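Local coordinates for protein putative L-alanine-DL-glutamate epimerase (Burkholderia xenovorans, PDB 3SN0) that probably catalyses a racemase or epimerase reaction as a metal-binding member of the mandelate racemase/muconate lactonizing enzyme family, at residues V121-C126 with D345-A350; A161-I166 with E215-L220. One frame throughout, in Å; residues are numbered along the deposited sequence.

Contact 1 of 2, residues V121-C126 with D345-A350. With FUM (fumaric acid), chain C.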
loop_
_atom_site.group_PDB
_atom_site.type_symbol
_atom_site.label_atom_id
_atom_site.label_comp_id
_atom_site.label_asym_id
_atom_site.label_seq_id
_atom_site.Cartn_x
_atom_site.Cartn_y
_atom_site.Cartn_z
ATOM N N VAL A 121 16.675 23.948 -27.226
ATOM C CA VAL A 121 17.572 22.837 -27.014
ATOM C C VAL A 121 18.501 23.077 -25.862
ATOM O O VAL A 121 18.638 24.200 -25.371
ATOM C CB VAL A 121 18.424 22.542 -28.289
ATOM C CG1 VAL A 121 17.507 22.219 -29.455
ATOM C CG2 VAL A 121 19.350 23.727 -28.623
ATOM N N TYR A 122 19.134 22.000 -25.406
ATOM C CA TYR A 122 20.388 22.124 -24.675
ATOM C C TYR A 122 21.538 21.523 -25.486
ATOM O O TYR A 122 21.353 20.561 -26.253
ATOM C CB TYR A 122 20.312 21.520 -23.285
ATOM C CG TYR A 122 20.151 20.024 -23.178
ATOM C CD1 TYR A 122 21.268 19.192 -23.121
ATOM C CD2 TYR A 122 18.893 19.441 -23.051
ATOM C CE1 TYR A 122 21.137 17.819 -22.977
ATOM C CE2 TYR A 122 18.755 18.061 -22.907
ATOM C CZ TYR A 122 19.883 17.263 -22.840
ATOM O OH TYR A 122 19.764 15.897 -22.707
ATOM N N TRP A 123 22.712 22.120 -25.317
ATOM C CA TRP A 123 23.947 21.661 -25.944
ATOM C C TRP A 123 24.487 20.550 -25.050
ATOM O O TRP A 123 25.006 20.793 -23.948
ATOM C CB TRP A 123 24.940 22.823 -26.055
ATOM C CG TRP A 123 26.302 22.501 -26.601
ATOM C CD1 TRP A 123 26.881 21.274 -26.732
ATOM C CD2 TRP A 123 27.282 23.447 -27.030
ATOM N NE1 TRP A 123 28.147 21.390 -27.244
ATOM C CE2 TRP A 123 28.428 22.715 -27.422
ATOM C CE3 TRP A 123 27.306 24.843 -27.121
ATOM C CZ2 TRP A 123 29.588 23.328 -27.901
ATOM C CZ3 TRP A 123 28.459 25.456 -27.617
ATOM C CH2 TRP A 123 29.581 24.697 -27.998
ATOM N N SER A 124 24.338 19.336 -25.541
ATOM C CA SER A 124 24.666 18.142 -24.786
ATOM C C SER A 124 26.145 17.806 -24.882
ATOM O O SER A 124 26.854 18.308 -25.749
ATOM C CB SER A 124 23.804 16.986 -25.291
ATOM O OG SER A 124 23.813 15.923 -24.364
ATOM N N HIS A 125 26.608 16.914 -24.011
ATOM C CA HIS A 125 28.011 16.486 -24.011
ATOM C C HIS A 125 28.953 17.685 -24.101
ATOM O O HIS A 125 29.843 17.739 -24.935
ATOM C CB HIS A 125 28.241 15.473 -25.129
ATOM C CG HIS A 125 27.292 14.314 -25.049
ATOM N ND1 HIS A 125 26.149 14.237 -25.818
ATOM C CD2 HIS A 125 27.267 13.241 -24.227
ATOM C CE1 HIS A 125 25.474 13.149 -25.483
ATOM N NE2 HIS A 125 26.134 12.523 -24.524
ATOM N N CYS A 126 28.711 18.628 -23.196
ATOM C CA CYS A 126 29.352 19.924 -23.178
ATOM C C CYS A 126 29.891 20.193 -21.778
ATOM O O CYS A 126 29.119 20.583 -20.873
ATOM C CB CYS A 126 28.337 20.992 -23.555
ATOM S SG CYS A 126 29.012 22.681 -23.573
ATOM N N ASP A 345 23.574 17.554 -29.791
ATOM C CA ASP A 345 25.028 17.784 -29.772
ATOM C C ASP A 345 25.353 18.917 -30.755
ATOM O O ASP A 345 25.015 18.860 -31.939
ATOM C CB ASP A 345 25.799 16.534 -30.161
ATOM C CG ASP A 345 25.803 15.464 -29.064
ATOM O OD1 ASP A 345 25.694 15.796 -27.860
ATOM O OD2 ASP A 345 25.916 14.277 -29.433
ATOM N N ILE A 346 26.027 19.944 -30.263
ATOM C CA ILE A 346 26.430 21.050 -31.098
ATOM C C ILE A 346 27.850 20.811 -31.635
ATOM O O ILE A 346 28.211 21.342 -32.668
ATOM C CB ILE A 346 26.300 22.378 -30.301
ATOM C CG1 ILE A 346 24.829 22.651 -30.008
ATOM C CG2 ILE A 346 26.952 23.546 -31.023
ATOM C CD1 ILE A 346 23.925 22.700 -31.264
ATOM N N ASP A 347 28.645 19.999 -30.939
ATOM C CA ASP A 347 29.921 19.572 -31.459
ATOM C C ASP A 347 29.641 18.569 -32.564
ATOM O O ASP A 347 28.983 17.543 -32.324
ATOM C CB ASP A 347 30.772 18.906 -30.364
ATOM C CG ASP A 347 31.129 19.861 -29.247
ATOM O OD1 ASP A 347 31.924 20.792 -29.518
ATOM O OD2 ASP A 347 30.576 19.699 -28.129
ATOM N N ARG A 348 30.143 18.842 -33.761
ATOM C CA ARG A 348 29.901 17.965 -34.914
ATOM C C ARG A 348 31.202 17.485 -35.519
ATOM O O ARG A 348 32.218 18.161 -35.442
ATOM C CB ARG A 348 29.096 18.686 -36.011
ATOM C CG ARG A 348 27.790 19.324 -35.567
ATOM C CD ARG A 348 26.850 18.427 -34.722
ATOM N NE ARG A 348 26.430 17.167 -35.364
ATOM C CZ ARG A 348 25.518 16.330 -34.852
ATOM N NH1 ARG A 348 25.201 15.197 -35.480
ATOM N NH2 ARG A 348 24.902 16.610 -33.711
ATOM N N LEU A 349 31.151 16.307 -36.115
ATOM C CA LEU A 349 32.257 15.768 -36.911
ATOM C C LEU A 349 32.546 16.619 -38.110
ATOM O O LEU A 349 31.623 17.230 -38.698
ATOM C CB LEU A 349 31.919 14.366 -37.404
ATOM C CG LEU A 349 31.664 13.342 -36.309
ATOM C CD1 LEU A 349 31.008 12.089 -36.908
ATOM C CD2 LEU A 349 32.934 13.001 -35.596
ATOM N N ALA A 350 33.823 16.624 -38.510
ATOM C CA ALA A 350 34.255 17.403 -39.669
ATOM C C ALA A 350 33.521 17.007 -40.947
ATOM O O ALA A 350 33.348 17.839 -41.831
ATOM C CB ALA A 350 35.784 17.296 -39.858
HETATM O OXT FUM C . 29.637 8.100 -20.439
HETATM C C FUM C . 29.100 7.800 -21.538
HETATM O O FUM C . 29.558 6.862 -22.239
HETATM C C4 FUM C . 27.944 8.557 -22.073
HETATM C C5 FUM C . 27.385 9.571 -21.407
HETATM C C6 FUM C . 26.217 10.301 -21.964
HETATM O O7 FUM C . 25.829 10.024 -23.132
HETATM O O8 FUM C . 25.643 11.176 -21.251
HETATM O O HOH W 1 28.018 18.368 -28.374
HETATM O O HOH W 2 31.932 19.178 -25.782
#

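Contact 2 of 2, residues A161-I166 with E215-L220. With MG (magnesium ion), chain B; FUM (fumaric acid), chain C.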
loop_
_atom_site.group_PDB
_atom_site.type_symbol
_atom_site.label_atom_id
_atom_site.label_comp_id
_atom_site.label_asym_id
_atom_site.label_seq_id
_atom_site.Cartn_x
_atom_site.Cartn_y
_atom_site.Cartn_z
ATOM N N ALA A 161 21.193 26.349 -22.418
ATOM C CA ALA A 161 21.459 25.233 -21.488
ATOM C C ALA A 161 22.545 24.328 -22.018
ATOM O O ALA A 161 22.693 24.193 -23.214
ATOM C CB ALA A 161 20.177 24.425 -21.221
ATOM N N ILE A 162 23.292 23.687 -21.109
ATOM C CA ILE A 162 24.371 22.776 -21.484
ATOM C C ILE A 162 24.351 21.591 -20.521
ATOM O O ILE A 162 23.916 21.750 -19.383
ATOM C CB ILE A 162 25.779 23.478 -21.438
ATOM C CG1 ILE A 162 26.119 23.940 -20.013
ATOM C CG2 ILE A 162 25.813 24.659 -22.408
ATOM C CD1 ILE A 162 27.409 24.757 -19.898
ATOM N N LYS A 163 24.783 20.412 -20.990
ATOM C CA LYS A 163 24.841 19.224 -20.140
ATOM C C LYS A 163 26.224 18.616 -20.091
ATOM O O LYS A 163 26.834 18.329 -21.140
ATOM C CB LYS A 163 23.839 18.160 -20.588
ATOM C CG LYS A 163 23.658 17.040 -19.563
ATOM C CD LYS A 163 22.445 16.150 -19.854
ATOM C CE LYS A 163 22.716 15.125 -20.941
ATOM N NZ LYS A 163 21.459 14.468 -21.380
ATOM N N THR A 164 26.708 18.401 -18.871
ATOM C CA THR A 164 27.989 17.775 -18.654
ATOM C C THR A 164 27.821 16.426 -17.943
ATOM O O THR A 164 26.710 16.038 -17.563
ATOM C CB THR A 164 28.962 18.699 -17.871
ATOM O OG1 THR A 164 30.267 18.123 -17.913
ATOM C CG2 THR A 164 28.527 18.905 -16.390
ATOM N N ASN A 165 28.933 15.733 -17.757
ATOM C CA ASN A 165 28.974 14.403 -17.110
ATOM C C ASN A 165 29.997 14.485 -15.968
ATOM O O ASN A 165 30.185 15.563 -15.429
ATOM C CB ASN A 165 29.318 13.326 -18.153
ATOM C CG ASN A 165 28.295 13.242 -19.282
ATOM O OD1 ASN A 165 28.340 14.023 -20.249
ATOM N ND2 ASN A 165 27.369 12.263 -19.186
ATOM N N ILE A 166 30.642 13.386 -15.574
ATOM C CA ILE A 166 31.504 13.410 -14.396
ATOM C C ILE A 166 32.953 13.358 -14.852
ATOM O O ILE A 166 33.321 12.461 -15.627
ATOM C CB ILE A 166 31.256 12.219 -13.462
ATOM C CG1 ILE A 166 29.767 12.091 -13.126
ATOM C CG2 ILE A 166 32.075 12.377 -12.160
ATOM C CD1 ILE A 166 29.398 10.734 -12.472
ATOM N N GLU A 215 21.592 27.558 -18.306
ATOM C CA GLU A 215 21.263 26.473 -17.375
ATOM C C GLU A 215 22.278 25.360 -17.492
ATOM O O GLU A 215 22.786 25.084 -18.587
ATOM C CB GLU A 215 19.867 25.924 -17.664
ATOM C CG GLU A 215 18.750 26.937 -17.463
ATOM C CD GLU A 215 18.270 27.019 -16.044
ATOM O OE1 GLU A 215 18.845 26.354 -15.145
ATOM O OE2 GLU A 215 17.290 27.753 -15.824
ATOM N N ILE A 216 22.577 24.715 -16.364
ATOM C CA ILE A 216 23.524 23.608 -16.342
ATOM C C ILE A 216 22.801 22.324 -15.934
ATOM O O ILE A 216 22.125 22.282 -14.899
ATOM C CB ILE A 216 24.696 23.893 -15.389
ATOM C CG1 ILE A 216 25.547 25.039 -15.946
ATOM C CG2 ILE A 216 25.520 22.643 -15.190
ATOM C CD1 ILE A 216 26.719 25.463 -15.075
ATOM N N LEU A 217 22.893 21.321 -16.804
ATOM C CA LEU A 217 22.377 19.989 -16.548
ATOM C C LEU A 217 23.552 19.074 -16.196
ATOM O O LEU A 217 24.632 19.178 -16.786
ATOM C CB LEU A 217 21.660 19.437 -17.782
ATOM C CG LEU A 217 20.373 20.128 -18.258
ATOM C CD1 LEU A 217 20.594 21.589 -18.731
ATOM C CD2 LEU A 217 19.795 19.301 -19.365
ATOM N N LEU A 218 23.328 18.147 -15.284
ATOM C CA LEU A 218 24.372 17.194 -14.860
ATOM C C LEU A 218 23.879 15.774 -15.095
ATOM O O LEU A 218 22.873 15.378 -14.530
ATOM C CB LEU A 218 24.701 17.370 -13.386
ATOM C CG LEU A 218 25.709 16.399 -12.757
ATOM C CD1 LEU A 218 27.064 16.424 -13.511
ATOM C CD2 LEU A 218 25.875 16.682 -11.264
ATOM N N ASP A 219 24.582 15.018 -15.931
ATOM C CA ASP A 219 24.221 13.638 -16.202
ATOM C C ASP A 219 25.184 12.713 -15.460
ATOM O O ASP A 219 26.381 12.719 -15.716
ATOM C CB ASP A 219 24.248 13.364 -17.705
ATOM C CG ASP A 219 23.457 12.139 -18.102
ATOM O OD1 ASP A 219 23.291 11.230 -17.260
ATOM O OD2 ASP A 219 23.017 12.082 -19.283
ATOM N N LEU A 220 24.632 11.894 -14.580
ATOM C CA LEU A 220 25.397 10.930 -13.802
ATOM C C LEU A 220 25.285 9.506 -14.373
ATOM O O LEU A 220 25.928 8.588 -13.869
ATOM C CB LEU A 220 24.924 10.964 -12.350
ATOM C CG LEU A 220 24.991 12.321 -11.631
ATOM C CD1 LEU A 220 24.391 12.205 -10.231
ATOM C CD2 LEU A 220 26.412 12.855 -11.576
HETATM MG MG MG B . 21.525 10.734 -20.147
HETATM O OXT FUM C . 29.637 8.100 -20.439
HETATM C C FUM C . 29.100 7.800 -21.538
HETATM O O FUM C . 29.558 6.862 -22.239
HETATM C C4 FUM C . 27.944 8.557 -22.073
HETATM C C5 FUM C . 27.385 9.571 -21.407
HETATM C C6 FUM C . 26.217 10.301 -21.964
HETATM O O7 FUM C . 25.829 10.024 -23.132
HETATM O O8 FUM C . 25.643 11.176 -21.251
HETATM O O HOH W 3 21.697 9.599 -18.519
HETATM O O HOH W 4 23.007 9.953 -21.240
HETATM O O HOH W 5 21.255 12.120 -21.821
#

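Contact 1 of 2, residues V121-C126 with D345-A350
Trp123 lays one face of its indole against Ile346, whose CB sits 3.5 Å from the centroid of the five-membered ring of Trp123 and nearly on the ring normal, a CH-pi contact; with CG anti to the backbone N (chi1 176°) the indole is carried out over Ile346. Branching at that carbon spreads the isoleucine over the bicycle: CG1 lies above CG of the indole, while CG2 reaches over the six-membered ring. SG of Cys126 lies against the opposite face, offset toward the rim, so the ring is packed from both sides. At its edge, Trp123 NE1 gives a hydrogen bond to Asp347 OD2 at 3.1 Å; the acceptor lies in the indole plane, but the donor meets the carboxylate from above, 56° out of its plane. The other oxygen of Asp347, OD1, is salt-bridged to Arg130. Trp123 belongs to strand 118-123, whereas the loop 345-350 leaves strand 342-344; these two strands are parallel neighbours in the enolase-superfamily barrel, and of the two segments 121-126 reaches the bound fumarate, through His125. There His125 turns its ring edge to Asp345: ND1 donates to OD1 at 2.6 Å along the syn lone pair, with an N-H...O angle of 167°. The far nitrogen of the ring, His125 NE2, donates to O7 of the fumarate at 2.9 Å, and Trp129 stacks on the imidazole. Away from these side-chain contacts the segments meet through water. Water 1 donates to Ser124 O and Asp347 OD2 and accepts from Asp347 N; water 2 joins His125 O to the same carboxylate oxygen. Further along, at the partly exposed Arg348, the loop has left 121-126: Arg348 NH2 turns back to Asp345 O at 2.9 Å.

Contact 2 of 2, residues A161-I166 with E215-L220
Asn165 brings its amide back to Asp219 near where two parallel strands give out, with Asp219 CB 3.6 Å from Asn165 ND2. Up to that point the backbones pair regularly: Ile162 N bonds to Glu215 O and Ile162 O takes Leu217 N, then Thr164 N bonds to Leu217 O and Thr164 O takes Asp219 N at 2.9 Å. Between them the chain passes through helix 193-210, a beta-alpha-beta crossover of the barrel. Ile162, Thr164, Ile216 and Leu218 face the surrounding helices, and Thr164 OG1 is hydrogen-bonded to His202. On the other face Ala161 CB meets Leu217 CD1, and Leu217 CB packs against the aliphatic stem of Lys163, 3.6 Å from its CG. Beyond Asn165, Ile166 CD1 and Leu220 CD2 touch at 3.8 Å as their side chains cross at about a right angle. The aspartate can be followed outward. Its CB rests on Thr164 O as well as on the asparagine amide; CG, swung anti to the backbone N (chi1 -161°), carries the carboxylate away from the strand toward the magnesium ion. Asp219 OD2 binds the magnesium at 2.2 Å, whereas OD1 accepts from Asn221 N and from water 3, itself a ligand of the metal. Both oxygens thus work for the same site. Glu245, Glu269 and three waters complete six ligands. Asn165 ND2 donates to fumarate O8 at 2.9 Å, and Asn221 OD1 takes another bond from that amide, while Asn165 OD1 is hydrogen-bonded to Thr128 OG1. Water 4 connects magnesium to the same fumarate oxygen, donating to O8, so this ligand carboxylate is held in the metal's second shell; positive charge on the ion would nevertheless be expected to favour an anion there.

From the N terminus the chain first makes the N-terminal domain, then enters the barrel along strand 118-123, which supplies the first half of contact 1. Its next barrel strand, 161-168, opens contact 2, and the return through helix 193-210 to strand 215-219 closes that short loop. Contact 1 closes much later, after strand 342-344, so its long loop encloses contact 2 and the two do not cross. Contact 1 joins the first and last strands of the barrel, closing it; contact 2 joins consecutive strands within it. They meet directly where Tyr122 OH and Lys163 NZ, and Cys126 N and Lys163 O, are probably hydrogen-bonded, and both reach the same fumarate.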